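Local coordinates for protein indole-3-acetic acid-amido synthetase GH3.15 (Arabidopsis thaliana, PDB 6E1Q) that uses ATP to conjugate glutamine, and possibly cysteine, to the auxin precursor indole-3-butyric acid, and likewise conjugates glutamine to the herbicide 4-(2,4-dichlorophenoxy)butanoate, at residues Q41-R46 and R71-R76; L94-G99 and P105-L110; G244-W249 and T254-I259; Q201-L206 and C238-T243; S123-L128 and F337-K342. All coordinates share one frame; numbering follows the deposited sequence.

Contact 1 of 5, residues Q41-R46 and R71-R76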
# COMPACT_ATOMS: atom_id res chain seq x y z
N GLN A 41 29.23 0.97 18.90
CA GLN A 41 29.73 -0.29 19.43
C GLN A 41 28.83 -1.47 19.09
O GLN A 41 29.06 -2.57 19.61
CB GLN A 41 29.96 -0.19 20.94
CG GLN A 41 31.10 0.76 21.32
CD GLN A 41 32.47 0.31 20.78
OE1 GLN A 41 33.03 0.93 19.87
NE2 GLN A 41 33.01 -0.76 21.35
N THR A 42 27.83 -1.29 18.23
CA THR A 42 27.08 -2.45 17.73
C THR A 42 28.02 -3.35 16.93
O THR A 42 29.02 -2.90 16.36
CB THR A 42 25.90 -2.04 16.84
OG1 THR A 42 26.38 -1.36 15.67
CG2 THR A 42 24.92 -1.16 17.60
N GLU A 43 27.69 -4.64 16.88
CA GLU A 43 28.50 -5.54 16.09
C GLU A 43 28.51 -5.11 14.63
O GLU A 43 29.56 -5.10 13.98
CB GLU A 43 27.99 -6.98 16.22
CG GLU A 43 28.62 -7.91 15.21
CD GLU A 43 28.18 -9.36 15.35
OE1 GLU A 43 27.83 -9.81 16.48
OE2 GLU A 43 28.17 -10.06 14.32
N TYR A 44 27.36 -4.70 14.11
CA TYR A 44 27.27 -4.35 12.69
C TYR A 44 28.13 -3.14 12.36
O TYR A 44 28.95 -3.18 11.43
CB TYR A 44 25.81 -4.08 12.30
CG TYR A 44 25.66 -3.95 10.80
CD1 TYR A 44 25.46 -5.08 10.02
CD2 TYR A 44 25.77 -2.72 10.16
CE1 TYR A 44 25.35 -4.99 8.65
CE2 TYR A 44 25.66 -2.62 8.78
CZ TYR A 44 25.45 -3.77 8.04
OH TYR A 44 25.34 -3.73 6.67
N LEU A 45 27.97 -2.04 13.09
CA LEU A 45 28.63 -0.80 12.70
C LEU A 45 30.12 -0.85 13.00
O LEU A 45 30.94 -0.37 12.20
CB LEU A 45 27.97 0.39 13.40
CG LEU A 45 27.94 1.70 12.61
CD1 LEU A 45 27.42 1.44 11.20
CD2 LEU A 45 27.08 2.72 13.35
N ARG A 46 30.50 -1.42 14.15
CA ARG A 46 31.90 -1.45 14.54
C ARG A 46 32.74 -2.22 13.53
O ARG A 46 33.90 -1.88 13.28
CB ARG A 46 32.05 -2.04 15.94
CG ARG A 46 33.47 -2.45 16.34
CD ARG A 46 33.57 -3.94 16.64
NE ARG A 46 32.69 -4.34 17.74
CZ ARG A 46 32.13 -5.54 17.86
NH1 ARG A 46 32.33 -6.47 16.94
NH2 ARG A 46 31.34 -5.80 18.90
N ARG A 71 19.90 -10.23 6.49
CA ARG A 71 18.90 -11.09 7.12
C ARG A 71 19.48 -11.89 8.29
O ARG A 71 18.77 -12.16 9.28
CB ARG A 71 18.31 -12.03 6.08
CG ARG A 71 17.27 -13.00 6.62
CD ARG A 71 16.78 -13.93 5.52
NE ARG A 71 15.72 -14.80 6.00
CZ ARG A 71 15.17 -15.77 5.29
NH1 ARG A 71 15.59 -16.00 4.04
NH2 ARG A 71 14.21 -16.52 5.82
N SER A 72 20.76 -12.28 8.20
CA SER A 72 21.34 -13.12 9.24
C SER A 72 21.35 -12.42 10.60
O SER A 72 21.12 -13.06 11.63
CB SER A 72 22.75 -13.54 8.85
OG SER A 72 23.61 -12.42 8.82
N TYR A 73 21.64 -11.11 10.63
CA TYR A 73 21.56 -10.36 11.88
C TYR A 73 20.16 -10.43 12.47
O TYR A 73 19.99 -10.65 13.68
CB TYR A 73 21.99 -8.90 11.65
CG TYR A 73 23.42 -8.79 11.20
CD1 TYR A 73 24.46 -8.74 12.12
CD2 TYR A 73 23.74 -8.82 9.85
CE1 TYR A 73 25.80 -8.69 11.70
CE2 TYR A 73 25.07 -8.75 9.42
CZ TYR A 73 26.09 -8.68 10.35
OH TYR A 73 27.41 -8.62 9.93
N ILE A 74 19.14 -10.25 11.64
CA ILE A 74 17.76 -10.29 12.14
C ILE A 74 17.42 -11.68 12.66
O ILE A 74 16.79 -11.82 13.72
CB ILE A 74 16.79 -9.84 11.03
CG1 ILE A 74 17.16 -8.42 10.59
CG2 ILE A 74 15.33 -9.86 11.54
CD1 ILE A 74 16.41 -7.95 9.35
N ASP A 75 17.85 -12.73 11.94
CA ASP A 75 17.59 -14.09 12.40
C ASP A 75 18.30 -14.36 13.72
O ASP A 75 17.74 -15.01 14.61
CB ASP A 75 18.02 -15.11 11.33
CG ASP A 75 17.07 -15.16 10.12
OD1 ASP A 75 15.87 -14.83 10.25
OD2 ASP A 75 17.53 -15.57 9.03
N ARG A 76 19.53 -13.87 13.88
CA ARG A 76 20.23 -14.11 15.14
C ARG A 76 19.55 -13.40 16.30
O ARG A 76 19.47 -13.96 17.40
CB ARG A 76 21.72 -13.73 15.04
CG ARG A 76 22.46 -14.49 13.93
CD ARG A 76 23.90 -14.03 13.66
NE ARG A 76 24.66 -13.65 14.84
CZ ARG A 76 25.61 -12.73 14.86
NH1 ARG A 76 25.89 -12.03 13.75
NH2 ARG A 76 26.26 -12.47 15.98
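Y44 turns an edge of its ring onto a face of Y73, and beside this stack E43 reaches across to R76. The aromatic pair is the close-packed part. It is T-shaped, with centroids 5.1 Å apart and planes at 80°, and the leading atom, Y44 CD1, lies 3.7 Å from Y73 CZ. CG of Y44 stands anti to the backbone N (chi1 -170°), which swings the ring from helix 43-49 towards helix 67-78. Y44 itself is buried: F48 meets it edge-to-face, and the ring of Y402 lies nearly parallel to it.

The E43-R76 side is more open, and both residues there are partly exposed. The carboxylate and guanidinium meet end-on from opposite directions, in a two-pronged salt bridge. R76 NH1 donates to E43 OE2 over 3.1 Å and lies close to straight, while R76 NH2 donates to E43 OE1, also over 3.1 Å. Both oxygens are met on their syn side, but the two flat groups are twisted 38° apart. E81 takes NE of R76, so two acidic residues share the arginine. An alanine at E43 would probably leave R76 NH1 without its carboxylate mate and the cross-helix charge pair broken, though E81 would still hold NE.

E43 sits in the first turn of its helix, just after T42, whose OG1 caps L45 N. The chemistry therefore implies two kinds of hold: the buried Y44 edge packs on Y73, while the charge pair adds a directional link on the more exposed side, where the E43 carboxylate probably also suits the positive end of the helix dipole.

Contact 2 of 5, residues L94-G99 and P105-L110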
# COMPACT_ATOMS: atom_id res chain seq x y z
N LEU A 94 9.36 -7.27 15.90
CA LEU A 94 9.67 -7.39 14.48
C LEU A 94 8.42 -7.14 13.65
O LEU A 94 7.35 -7.67 13.95
CB LEU A 94 10.27 -8.74 14.11
CG LEU A 94 11.49 -9.19 14.89
CD1 LEU A 94 11.85 -10.62 14.58
CD2 LEU A 94 12.63 -8.24 14.52
N LEU A 95 8.58 -6.37 12.60
CA LEU A 95 7.48 -6.01 11.72
C LEU A 95 7.45 -6.95 10.52
O LEU A 95 8.47 -7.14 9.85
CB LEU A 95 7.63 -4.56 11.26
CG LEU A 95 7.53 -3.47 12.33
CD1 LEU A 95 7.66 -2.09 11.68
CD2 LEU A 95 6.25 -3.54 13.15
N THR A 96 6.29 -7.56 10.27
CA THR A 96 6.11 -8.38 9.07
C THR A 96 5.69 -7.47 7.93
O THR A 96 4.60 -6.89 7.96
CB THR A 96 5.06 -9.46 9.30
OG1 THR A 96 5.44 -10.22 10.44
CG2 THR A 96 5.03 -10.36 8.12
N SER A 97 6.53 -7.37 6.92
CA SER A 97 6.31 -6.45 5.82
C SER A 97 5.64 -7.18 4.66
O SER A 97 5.72 -8.41 4.55
CB SER A 97 7.64 -5.84 5.38
OG SER A 97 7.62 -5.42 4.04
N SER A 98 4.93 -6.41 3.84
CA SER A 98 4.72 -6.80 2.46
C SER A 98 6.03 -6.61 1.70
O SER A 98 6.88 -5.80 2.08
CB SER A 98 3.62 -5.97 1.80
OG SER A 98 4.15 -4.74 1.35
N GLY A 99 6.20 -7.36 0.63
CA GLY A 99 7.51 -7.40 0.02
C GLY A 99 8.34 -8.43 0.75
O GLY A 99 8.40 -8.44 1.99
N PRO A 105 7.64 -12.93 3.91
CA PRO A 105 7.70 -11.53 4.32
C PRO A 105 9.02 -11.22 5.02
O PRO A 105 9.60 -12.06 5.70
CB PRO A 105 6.50 -11.38 5.26
CG PRO A 105 5.96 -12.79 5.48
CD PRO A 105 6.35 -13.55 4.27
N LYS A 106 9.53 -10.02 4.78
CA LYS A 106 10.69 -9.57 5.52
C LYS A 106 10.29 -9.29 6.96
O LYS A 106 9.17 -8.84 7.24
CB LYS A 106 11.28 -8.30 4.90
CG LYS A 106 11.70 -8.37 3.43
CD LYS A 106 12.12 -6.96 2.95
CE LYS A 106 12.65 -6.97 1.52
NZ LYS A 106 13.32 -5.67 1.17
N LEU A 107 11.20 -9.58 7.88
CA LEU A 107 11.04 -9.25 9.29
C LEU A 107 11.98 -8.08 9.60
O LEU A 107 13.19 -8.20 9.43
CB LEU A 107 11.35 -10.46 10.18
CG LEU A 107 10.48 -11.71 9.99
CD1 LEU A 107 10.81 -12.75 11.04
CD2 LEU A 107 8.98 -11.37 10.03
N ILE A 108 11.41 -6.96 10.01
CA ILE A 108 12.16 -5.72 10.16
C ILE A 108 12.17 -5.29 11.62
O ILE A 108 11.10 -5.09 12.22
CB ILE A 108 11.58 -4.61 9.26
CG1 ILE A 108 11.69 -5.00 7.78
CG2 ILE A 108 12.30 -3.30 9.52
CD1 ILE A 108 13.12 -5.17 7.30
N PRO A 109 13.34 -5.13 12.24
CA PRO A 109 13.38 -4.65 13.64
C PRO A 109 12.78 -3.26 13.78
O PRO A 109 12.92 -2.42 12.89
CB PRO A 109 14.88 -4.64 13.97
CG PRO A 109 15.49 -5.59 12.97
CD PRO A 109 14.67 -5.46 11.72
N LEU A 110 12.12 -3.03 14.92
CA LEU A 110 11.60 -1.72 15.31
C LEU A 110 11.92 -1.49 16.78
O LEU A 110 11.60 -2.33 17.63
CB LEU A 110 10.09 -1.63 15.07
CG LEU A 110 9.42 -0.30 15.42
CD1 LEU A 110 9.93 0.82 14.52
CD2 LEU A 110 7.89 -0.40 15.32
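L95 and L110 meet within the antiparallel beta hairpin of strands 91-97 and 105-111, whose turn carries the Ser/Thr/Gly-rich loop found in adenylate-forming enzymes; S97 and S98 belong to the ATP site. L95 has CG beside its backbone N (chi1 -65°), and its CD1 comes to 4.0 Å from L110 CD2. L110 takes the other setting, CG anti to N (chi1 -179°), which lays its isobutyl group obliquely across L95. M162 and S165 of helix 162-172 also touch L95, so an alanine there would probably open a gap between hairpin and helix and deprive L110 of its partner. On the other face of the hairpin, L94 CD2 packs 4.2 Å from P109 CG.

Backbone bonds hold the register. L95 and I108 form a hydrogen-bonded pair, L95 N giving to I108 O and I108 N to L95 O, both 2.9 Å; S97 N then gives to K106 O. Near the turn the grip slackens: G99 is poorly ordered, and the bond from K106 N to G99 O is weak. The K106 chain runs out extended to Y404 OH, and on the way its CG passes 3.6 Å from G99 O.

Contact 3 of 5, residues G244-W249 and T254-I259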
# COMPACT_ATOMS: atom_id res chain seq x y z
N GLY A 244 -31.09 -3.91 17.55
CA GLY A 244 -30.09 -3.79 18.58
C GLY A 244 -29.52 -5.10 19.04
O GLY A 244 -29.06 -5.22 20.18
N ARG A 245 -29.55 -6.11 18.18
CA ARG A 245 -29.18 -7.48 18.53
C ARG A 245 -28.16 -8.00 17.53
O ARG A 245 -28.43 -8.00 16.32
CB ARG A 245 -30.42 -8.38 18.53
CG ARG A 245 -30.16 -9.75 19.05
CD ARG A 245 -31.28 -10.70 18.65
NE ARG A 245 -30.95 -12.03 19.13
CZ ARG A 245 -31.49 -12.59 20.21
NH1 ARG A 245 -32.42 -11.95 20.90
NH2 ARG A 245 -31.10 -13.80 20.57
N LEU A 246 -27.01 -8.43 18.02
CA LEU A 246 -25.96 -8.95 17.14
C LEU A 246 -26.34 -10.33 16.63
O LEU A 246 -26.78 -11.18 17.41
CB LEU A 246 -24.64 -9.01 17.91
CG LEU A 246 -23.39 -9.45 17.15
CD1 LEU A 246 -23.11 -8.41 16.08
CD2 LEU A 246 -22.21 -9.59 18.10
N SER A 247 -26.17 -10.57 15.33
CA SER A 247 -26.49 -11.90 14.78
C SER A 247 -25.73 -12.98 15.53
O SER A 247 -24.55 -12.81 15.88
CB SER A 247 -26.16 -11.97 13.28
OG SER A 247 -26.96 -11.09 12.50
N ASP A 248 -26.41 -14.10 15.81
CA ASP A 248 -25.83 -15.06 16.74
C ASP A 248 -24.74 -15.93 16.14
O ASP A 248 -24.10 -16.68 16.88
CB ASP A 248 -26.94 -15.93 17.37
CG ASP A 248 -27.68 -16.79 16.36
OD1 ASP A 248 -27.50 -16.59 15.14
OD2 ASP A 248 -28.46 -17.67 16.80
N TRP A 249 -24.48 -15.86 14.83
CA TRP A 249 -23.34 -16.57 14.26
C TRP A 249 -22.02 -15.87 14.51
O TRP A 249 -20.97 -16.41 14.14
CB TRP A 249 -23.52 -16.78 12.75
CG TRP A 249 -23.51 -15.50 11.92
CD1 TRP A 249 -24.59 -14.74 11.57
CD2 TRP A 249 -22.36 -14.85 11.35
NE1 TRP A 249 -24.19 -13.66 10.82
CE2 TRP A 249 -22.83 -13.71 10.66
CE3 TRP A 249 -20.99 -15.12 11.35
CZ2 TRP A 249 -21.97 -12.84 9.99
CZ3 TRP A 249 -20.15 -14.26 10.68
CH2 TRP A 249 -20.64 -13.13 10.01
N THR A 254 -14.10 -11.09 21.17
CA THR A 254 -13.83 -9.65 21.13
C THR A 254 -15.03 -8.89 20.58
O THR A 254 -15.42 -7.85 21.13
CB THR A 254 -12.59 -9.35 20.29
OG1 THR A 254 -11.53 -10.24 20.66
CG2 THR A 254 -12.14 -7.90 20.50
N CYS A 255 -15.62 -9.37 19.48
CA CYS A 255 -16.76 -8.66 18.91
C CYS A 255 -17.96 -8.70 19.85
O CYS A 255 -18.58 -7.67 20.12
CB CYS A 255 -17.12 -9.24 17.55
SG CYS A 255 -18.54 -8.37 16.82
N THR A 256 -18.29 -9.89 20.37
CA THR A 256 -19.51 -10.02 21.17
C THR A 256 -19.42 -9.24 22.47
O THR A 256 -20.40 -8.63 22.90
CB THR A 256 -19.81 -11.50 21.46
OG1 THR A 256 -18.70 -12.09 22.14
CG2 THR A 256 -20.11 -12.26 20.18
N SER A 257 -18.25 -9.25 23.12
CA SER A 257 -18.09 -8.47 24.34
C SER A 257 -17.96 -6.98 24.04
O SER A 257 -18.39 -6.15 24.85
CB SER A 257 -16.88 -8.96 25.13
OG SER A 257 -15.69 -8.79 24.38
N GLY A 258 -17.40 -6.61 22.88
CA GLY A 258 -17.15 -5.21 22.60
C GLY A 258 -18.31 -4.47 21.96
O GLY A 258 -18.41 -3.25 22.09
N ILE A 259 -19.20 -5.18 21.26
CA ILE A 259 -20.16 -4.53 20.37
C ILE A 259 -21.14 -3.65 21.13
O ILE A 259 -21.66 -2.67 20.57
CB ILE A 259 -20.89 -5.59 19.52
CG1 ILE A 259 -21.74 -4.92 18.43
CG2 ILE A 259 -21.75 -6.49 20.41
CD1 ILE A 259 -20.93 -4.32 17.31
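L246 holds CG anti to its backbone N (chi1 -176°), and a second torsion of 64° then sends CD2 out from the loop towards helix 253-258 and the residue that follows it. That single methyl does all the touching from its side. I259 CG2 lies 3.9 Å from L246 CD2, and T256 CG2 lies 4.0 Å from the same methyl. C255 SG is the third neighbour, 4.1 Å from L246 CD2. C255, T256 and I259, spaced i, i+1 and i+4, thus gather round CD2. Each partner brings a different group. I259 offers the branch CG2, which stands between its backbone N and carbonyl carbon. T256 turns its methyl to the leucine, the two side chains crossing at about a right angle, while its OG1 is bonded to D252 O.

The element framed here is a helix-loop-helix connection: helix 220-243 ends, G244 takes up positive phi, and the chain runs as an irregular segment before helix 253-258 starts. The short helix is also fastened covalently, because C255 forms a disulfide with C200 of helix 194-207. The sulfur that L246 touches is therefore one half of that bridge, which restrains where it can sit. L203, on the same helix as C200, packs on L246 too, and I259 rests against C204.

Further along the loop polar bonds join in: E236 receives bonds from both S247 OG and W249 NE1, and the indole of W249 meets Y199 edge-to-face.

Contact 4 of 5, residues Q201-L206 and C238-T243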
# COMPACT_ATOMS: atom_id res chain seq x y z
N GLN A 201 -16.72 -4.87 12.10
CA GLN A 201 -16.14 -3.58 11.78
C GLN A 201 -17.09 -2.72 10.95
O GLN A 201 -17.20 -1.51 11.16
CB GLN A 201 -14.80 -3.83 11.07
CG GLN A 201 -14.42 -2.92 9.95
CD GLN A 201 -12.91 -3.00 9.69
OE1 GLN A 201 -12.11 -2.50 10.47
NE2 GLN A 201 -12.53 -3.68 8.61
N LEU A 202 -17.81 -3.33 10.00
CA LEU A 202 -18.78 -2.57 9.22
C LEU A 202 -20.01 -2.22 10.06
O LEU A 202 -20.56 -1.12 9.95
CB LEU A 202 -19.17 -3.36 7.96
CG LEU A 202 -18.22 -3.21 6.75
CD1 LEU A 202 -18.55 -4.24 5.66
CD2 LEU A 202 -18.32 -1.81 6.16
N LEU A 203 -20.47 -3.15 10.90
CA LEU A 203 -21.59 -2.84 11.78
C LEU A 203 -21.25 -1.64 12.68
O LEU A 203 -22.04 -0.70 12.79
CB LEU A 203 -21.96 -4.07 12.60
CG LEU A 203 -23.06 -3.91 13.66
CD1 LEU A 203 -24.32 -3.49 12.96
CD2 LEU A 203 -23.27 -5.25 14.32
N CYS A 204 -20.05 -1.64 13.28
CA CYS A 204 -19.62 -0.48 14.07
C CYS A 204 -19.52 0.79 13.22
O CYS A 204 -19.95 1.88 13.64
CB CYS A 204 -18.29 -0.77 14.76
SG CYS A 204 -18.52 -1.99 16.09
N GLY A 205 -18.94 0.68 12.02
CA GLY A 205 -18.81 1.86 11.18
C GLY A 205 -20.15 2.42 10.77
O GLY A 205 -20.33 3.64 10.70
N LEU A 206 -21.12 1.54 10.48
CA LEU A 206 -22.45 2.01 10.10
C LEU A 206 -23.17 2.62 11.29
O LEU A 206 -23.86 3.64 11.15
CB LEU A 206 -23.28 0.88 9.51
CG LEU A 206 -22.83 0.30 8.16
CD1 LEU A 206 -23.58 -1.00 7.91
CD2 LEU A 206 -23.10 1.31 7.05
N CYS A 238 -28.24 -4.19 8.67
CA CYS A 238 -29.28 -3.23 9.03
C CYS A 238 -30.27 -3.85 10.00
O CYS A 238 -30.76 -3.17 10.91
CB CYS A 238 -29.98 -2.75 7.76
SG CYS A 238 -28.91 -1.69 6.77
N SER A 239 -30.57 -5.13 9.82
CA SER A 239 -31.46 -5.82 10.73
C SER A 239 -30.90 -5.81 12.16
O SER A 239 -31.63 -5.55 13.12
CB SER A 239 -31.70 -7.24 10.22
OG SER A 239 -32.07 -8.10 11.27
N ASN A 240 -29.59 -6.03 12.30
CA ASN A 240 -28.95 -5.93 13.62
C ASN A 240 -29.13 -4.54 14.21
O ASN A 240 -29.36 -4.39 15.41
CB ASN A 240 -27.46 -6.25 13.53
CG ASN A 240 -27.16 -7.74 13.43
OD1 ASN A 240 -26.01 -8.14 13.62
ND2 ASN A 240 -28.18 -8.57 13.13
N ILE A 241 -28.98 -3.51 13.37
CA ILE A 241 -29.16 -2.14 13.84
C ILE A 241 -30.60 -1.91 14.28
O ILE A 241 -30.86 -1.26 15.30
CB ILE A 241 -28.73 -1.14 12.74
CG1 ILE A 241 -27.21 -1.21 12.51
CG2 ILE A 241 -29.14 0.31 13.11
CD1 ILE A 241 -26.72 -0.33 11.35
N ARG A 242 -31.57 -2.43 13.52
CA ARG A 242 -32.98 -2.23 13.87
C ARG A 242 -33.31 -2.85 15.22
O ARG A 242 -33.96 -2.22 16.07
CB ARG A 242 -33.88 -2.82 12.78
CG ARG A 242 -35.37 -2.85 13.16
CD ARG A 242 -36.24 -3.12 11.93
NE ARG A 242 -36.23 -2.02 10.99
CZ ARG A 242 -35.58 -2.02 9.82
NH1 ARG A 242 -34.86 -3.08 9.44
NH2 ARG A 242 -35.64 -0.95 9.04
N THR A 243 -32.86 -4.09 15.45
CA THR A 243 -33.18 -4.83 16.66
C THR A 243 -32.23 -4.53 17.81
O THR A 243 -32.55 -4.87 18.96
CB THR A 243 -33.14 -6.34 16.40
OG1 THR A 243 -31.82 -6.72 16.01
CG2 THR A 243 -34.12 -6.73 15.29
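L203 and I241 lie at the heart of the packing between helices 194-207 and 220-243, with their CA atoms 7.9 Å apart. The axes of the two short segments pass 10.5 Å from each other at a crossing angle of -55°, a wide separation bridged by branched side chains.

The apolar contacts come first. L203 has CG anti to its backbone N (chi1 176°), which carries CD1 across to 3.7 Å from I241 CG1. The two side chains point in opposite directions and slide past each other, so they meet along their flanks. One turn on, L206 takes the far end of the isoleucine: I241 CD1 is 4.1 Å from L206 CB. I241 thus fits between two leucines of the facing helix, i and i+3. I274 of helix 268-278 packs against it as well, while L237 adds to the lining round L203.

The second kind of contact sets a hydrocarbon beside a polar group. L203 CD2 comes to 4.0 Å from N240 OD1, the side chains crossing at about a right angle. This is van der Waals contact only; the amide has its polar partners to either end, with OD1 accepting from Y199 OH and ND2 bonded to S247 OG. Those bonds fix which way round the amide sits, leaving its oxygen beside the methyl.

All four touching residues are buried, and no hydrogen bond runs from one segment to the other. Shape and hydrophobicity therefore join the helices here, while the buried amide of N240 has its bonding needs met by Y199 and the loop that follows.

Contact 5 of 5, residues S123-L128 and F337-K342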
# COMPACT_ATOMS: atom_id res chain seq x y z
N SER A 123 1.46 13.12 14.62
CA SER A 123 0.65 14.16 15.25
C SER A 123 1.16 15.53 14.85
O SER A 123 0.39 16.49 14.83
CB SER A 123 0.66 13.99 16.77
OG SER A 123 1.89 14.43 17.34
N LEU A 124 2.45 15.63 14.52
CA LEU A 124 2.97 16.86 13.96
C LEU A 124 2.32 17.18 12.62
O LEU A 124 2.09 18.35 12.30
CB LEU A 124 4.48 16.74 13.79
CG LEU A 124 5.21 18.01 13.39
CD1 LEU A 124 4.80 19.14 14.31
CD2 LEU A 124 6.71 17.78 13.48
N TYR A 125 1.98 16.16 11.85
CA TYR A 125 1.51 16.35 10.49
C TYR A 125 -0.00 16.52 10.40
O TYR A 125 -0.49 17.17 9.46
CB TYR A 125 1.97 15.17 9.61
CG TYR A 125 1.40 15.17 8.22
CD1 TYR A 125 1.90 16.03 7.23
CD2 TYR A 125 0.35 14.33 7.87
CE1 TYR A 125 1.37 16.03 5.93
CE2 TYR A 125 -0.19 14.34 6.59
CZ TYR A 125 0.33 15.18 5.62
OH TYR A 125 -0.22 15.16 4.35
N ALA A 126 -0.76 15.97 11.35
CA ALA A 126 -2.22 16.08 11.28
C ALA A 126 -2.76 17.51 11.18
O ALA A 126 -3.72 17.73 10.41
CB ALA A 126 -2.84 15.36 12.49
N PRO A 127 -2.23 18.51 11.89
CA PRO A 127 -2.76 19.88 11.68
C PRO A 127 -2.68 20.35 10.24
O PRO A 127 -3.54 21.13 9.81
CB PRO A 127 -1.88 20.74 12.60
CG PRO A 127 -1.41 19.79 13.66
CD PRO A 127 -1.22 18.48 12.96
N LEU A 128 -1.70 19.89 9.47
CA LEU A 128 -1.68 20.23 8.05
C LEU A 128 -2.88 19.63 7.34
O LEU A 128 -3.53 20.30 6.53
CB LEU A 128 -0.37 19.79 7.41
CG LEU A 128 -0.16 20.41 6.02
CD1 LEU A 128 1.28 20.79 5.84
CD2 LEU A 128 -0.61 19.44 4.93
N PHE A 337 2.58 17.25 1.08
CA PHE A 337 2.22 18.58 1.53
C PHE A 337 1.05 19.18 0.76
O PHE A 337 0.64 20.30 1.08
CB PHE A 337 3.43 19.49 1.46
CG PHE A 337 4.28 19.43 2.69
CD1 PHE A 337 3.98 20.24 3.78
CD2 PHE A 337 5.35 18.56 2.76
CE1 PHE A 337 4.75 20.20 4.92
CE2 PHE A 337 6.13 18.51 3.92
CZ PHE A 337 5.82 19.33 5.00
N ASN A 338 0.48 18.47 -0.21
CA ASN A 338 -0.70 18.93 -0.95
C ASN A 338 -1.72 17.81 -1.02
O ASN A 338 -1.97 17.24 -2.08
CB ASN A 338 -0.32 19.42 -2.35
CG ASN A 338 -1.50 20.04 -3.07
OD1 ASN A 338 -2.51 20.36 -2.46
ND2 ASN A 338 -1.36 20.23 -4.38
N PRO A 339 -2.35 17.48 0.11
CA PRO A 339 -3.12 16.22 0.19
C PRO A 339 -4.34 16.18 -0.72
O PRO A 339 -4.76 15.09 -1.11
CB PRO A 339 -3.52 16.14 1.67
CG PRO A 339 -3.33 17.55 2.23
CD PRO A 339 -2.23 18.16 1.42
N LEU A 340 -4.91 17.33 -1.09
CA LEU A 340 -6.07 17.38 -1.98
C LEU A 340 -5.70 17.48 -3.46
O LEU A 340 -6.59 17.74 -4.28
CB LEU A 340 -6.99 18.54 -1.59
CG LEU A 340 -7.67 18.36 -0.22
CD1 LEU A 340 -8.65 19.50 0.08
CD2 LEU A 340 -8.34 16.99 -0.10
N CYS A 341 -4.43 17.28 -3.81
CA CYS A 341 -4.03 17.21 -5.21
C CYS A 341 -4.78 16.10 -5.94
O CYS A 341 -5.39 15.21 -5.33
CB CYS A 341 -2.53 16.94 -5.33
SG CYS A 341 -2.04 15.30 -4.66
N LYS A 342 -4.72 16.15 -7.27
CA LYS A 342 -5.18 15.05 -8.11
C LYS A 342 -4.42 13.78 -7.73
O LYS A 342 -3.20 13.83 -7.54
CB LYS A 342 -4.93 15.36 -9.59
CG LYS A 342 -6.12 15.89 -10.35
CD LYS A 342 -5.88 15.77 -11.86
CE LYS A 342 -6.65 14.59 -12.44
NZ LYS A 342 -8.12 14.73 -12.20
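L128 of helix 112-132 pushes its side chain against F337 and P339, in the loop between strands 332-335 and 348-350. From CB, which aims at that loop, the chain continues to a CG lying anti to the backbone N (chi1 -166°); the stem serves to carry the two methyls, and the touching begins with them. CD1 goes to the phenyl ring, 3.4 Å from F337 CD1 and 3.6 Å from F337 CE1, approaching obliquely while the two side chains cross at about a right angle. CD2 takes the other partner: it is 4.1 Å from P339 CD and equally far from F337 O. The fork of the leucine thus straddles the start of the loop, with one branch on the ring and the other by the proline.

F337 is held further by Y416, whose ring stacks on it. P339 packs also on L129 and H132 of the same helix, and it lies within a type I turn from N338 to C341, closed by C341 N to N338 O at 3.0 Å.

Y125, one turn before L128, brings its hydroxyl near P339, but its bond is to N336 O. The side chain of Y125 comes within about 4 Å of that of F325, a residue of both the substrate and ATP sites, and about 8 Å from the bound (2,4-dichlorophenoxy)acetic acid. Y125 is thus probably a second-shell residue of the acyl-acid pocket of this GH3 synthetase, with the L128-F337-P339 packing beside it.

How the contacts relate
From the N terminus, contact 1 closes first, bringing helix 67-78 back against the start of helix 43-49. Contact 2 follows as the hairpin 91-97/105-111, and the two meet where I74 CD1 packs on L107 O and P109 CD. Contact 5 opens in helix 112-132 and ties it to the loop between strands 332-335 and 348-350; the long excursion between takes in contacts 4 and 3. These run in series: contact 4 joins helix 194-207 to the end of helix 220-243, and contact 3 ties the loop after that helix to the region of helix 253-258. Their centres are about 10 Å apart and they touch. No two contacts cross.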